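Local coordinates for protein glycosyl hydrolase, family 38 (Enterococcus faecalis, PDB 5KBP) that probably hydrolyses alpha-mannosidic linkages in carbohydrates, as a member of glycosyl hydrolase family 38, at residues F562-D567 with H672-L677. Residues are numbered along the deposited sequence; the frame is centred on the assembly and turned at random.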
# COMPACT_ATOMS: atom_id res chain seq x y z
N PHE A 562 4.40 -18.12 -30.20
CA PHE A 562 5.04 -17.23 -29.25
C PHE A 562 6.37 -16.73 -29.79
O PHE A 562 7.11 -17.48 -30.44
CB PHE A 562 5.24 -17.93 -27.90
CG PHE A 562 3.95 -18.33 -27.24
CD1 PHE A 562 3.20 -17.39 -26.55
CD2 PHE A 562 3.49 -19.63 -27.31
CE1 PHE A 562 2.01 -17.75 -25.94
CE2 PHE A 562 2.30 -19.99 -26.71
CZ PHE A 562 1.56 -19.05 -26.02
N GLU A 563 6.67 -15.46 -29.52
CA GLU A 563 7.87 -14.81 -30.03
C GLU A 563 8.48 -13.96 -28.93
O GLU A 563 7.79 -13.12 -28.34
CB GLU A 563 7.53 -13.94 -31.25
CG GLU A 563 8.71 -13.15 -31.80
CD GLU A 563 8.27 -11.96 -32.62
OE1 GLU A 563 7.93 -10.92 -32.03
OE2 GLU A 563 8.25 -12.07 -33.87
N ASP A 564 9.76 -14.17 -28.67
CA ASP A 564 10.49 -13.41 -27.66
C ASP A 564 11.67 -12.71 -28.32
O ASP A 564 12.44 -13.34 -29.05
CB ASP A 564 10.98 -14.30 -26.52
CG ASP A 564 11.69 -13.52 -25.43
OD1 ASP A 564 11.00 -13.00 -24.53
OD2 ASP A 564 12.93 -13.43 -25.48
N THR A 565 11.80 -11.41 -28.06
CA THR A 565 12.93 -10.62 -28.53
C THR A 565 13.49 -9.82 -27.36
O THR A 565 12.86 -9.68 -26.32
CB THR A 565 12.53 -9.66 -29.66
OG1 THR A 565 11.70 -8.62 -29.14
CG2 THR A 565 11.78 -10.39 -30.76
N GLY A 566 14.70 -9.31 -27.56
CA GLY A 566 15.30 -8.44 -26.56
C GLY A 566 14.65 -7.07 -26.54
O GLY A 566 13.99 -6.64 -27.49
N ASP A 567 14.85 -6.37 -25.43
CA ASP A 567 14.33 -5.01 -25.29
C ASP A 567 15.29 -4.24 -24.40
O ASP A 567 15.40 -4.52 -23.20
CB ASP A 567 12.92 -5.01 -24.70
CG ASP A 567 12.35 -3.61 -24.56
OD1 ASP A 567 12.90 -2.68 -25.18
OD2 ASP A 567 11.34 -3.45 -23.84
N HIS A 672 13.50 -8.16 -22.08
CA HIS A 672 12.91 -8.86 -23.20
C HIS A 672 11.42 -8.56 -23.27
O HIS A 672 10.83 -7.98 -22.35
CB HIS A 672 13.14 -10.37 -23.10
CG HIS A 672 12.32 -11.04 -22.05
ND1 HIS A 672 11.51 -12.13 -22.31
CD2 HIS A 672 12.17 -10.77 -20.73
CE1 HIS A 672 10.90 -12.50 -21.19
NE2 HIS A 672 11.29 -11.69 -20.22
N ARG A 673 10.81 -8.97 -24.38
CA ARG A 673 9.37 -8.82 -24.61
C ARG A 673 8.84 -10.10 -25.23
O ARG A 673 9.39 -10.58 -26.23
CB ARG A 673 9.07 -7.63 -25.52
CG ARG A 673 7.59 -7.44 -25.82
CD ARG A 673 7.39 -6.55 -27.03
NE ARG A 673 8.00 -7.12 -28.23
CZ ARG A 673 7.99 -6.54 -29.42
NH1 ARG A 673 8.58 -7.13 -30.45
NH2 ARG A 673 7.41 -5.36 -29.59
N LEU A 674 7.78 -10.65 -24.64
CA LEU A 674 7.16 -11.88 -25.13
C LEU A 674 5.78 -11.55 -25.69
O LEU A 674 4.97 -10.89 -25.04
CB LEU A 674 7.03 -12.91 -24.01
CG LEU A 674 6.35 -14.22 -24.39
CD1 LEU A 674 7.23 -15.04 -25.34
CD2 LEU A 674 5.99 -15.03 -23.15
N ARG A 675 5.52 -12.03 -26.91
CA ARG A 675 4.24 -11.80 -27.58
C ARG A 675 3.69 -13.12 -28.09
O ARG A 675 4.40 -14.13 -28.18
CB ARG A 675 4.38 -10.81 -28.75
CG ARG A 675 5.37 -9.69 -28.52
CD ARG A 675 6.03 -9.27 -29.82
NE ARG A 675 5.20 -8.34 -30.59
CZ ARG A 675 5.41 -8.05 -31.87
NH1 ARG A 675 6.41 -8.61 -32.53
NH2 ARG A 675 4.62 -7.19 -32.50
N VAL A 676 2.41 -13.11 -28.43
CA VAL A 676 1.73 -14.23 -29.06
C VAL A 676 1.22 -13.77 -30.42
O VAL A 676 0.71 -12.65 -30.56
CB VAL A 676 0.58 -14.78 -28.18
CG1 VAL A 676 -0.42 -13.68 -27.84
CG2 VAL A 676 -0.11 -15.95 -28.87
N LEU A 677 1.38 -14.63 -31.43
CA LEU A 677 1.12 -14.26 -32.82
C LEU A 677 -0.13 -14.96 -33.33
O LEU A 677 -0.39 -16.12 -32.99
CB LEU A 677 2.32 -14.62 -33.70
CG LEU A 677 3.42 -13.56 -33.91
CD1 LEU A 677 3.88 -12.96 -32.58
CD2 LEU A 677 4.59 -14.16 -34.66
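E563 meets L677 with CB and R675 with its carboxylate. E563 CB packs against the methyl CD1 of L677 (4.0 Å); CG stands anti to the backbone N (chi1 177°), and the extended chain carries E563 CD to 3.8 Å from R675 NH1. E563 OE1 lies 3.3 Å from R675 CD and accepts a hydrogen bond from R675 NH1 (2.8 Å), part of a salt bridge, on its syn lone pair and near the guanidinium plane of R675; E563 OE2 stays 4.1 Å from R675 NH1. R675, bent at chi2 and chi3, brings NH1 to E563, and its NH2 forms a salt bridge with E739, so two carboxylates bind the one guanidinium. R673 lies beside it, with R675 CD against one face of its guanidinium, while F574 supplies a cation-pi partner. The backbones form an antiparallel ladder in the large beta-sheet of the family 38 C-terminal domain: E563 pairs with R675 and T565 with R673 through two N-H...O bonds each, and strand 745-753 continues the sheet beyond 672-677. On the face carrying F562, D564, L674 and V676, the D564 side chain crosses that of H672, from the strand end, at about a right angle. H672 ND1 points at D564 OD1 near the ring plane, in a His-carboxylate hydrogen bond whose modelled length is doubtfully short; R637 forms a salt bridge with D564 OD2 and N667 a hydrogen bond with H672 NE2. Farther along, the F562 and V676 side chains lie side by side, F562 CE1 4.0 Å from V676 CB, and I646 and T648 of strand 641-653 touch the F562 side chain.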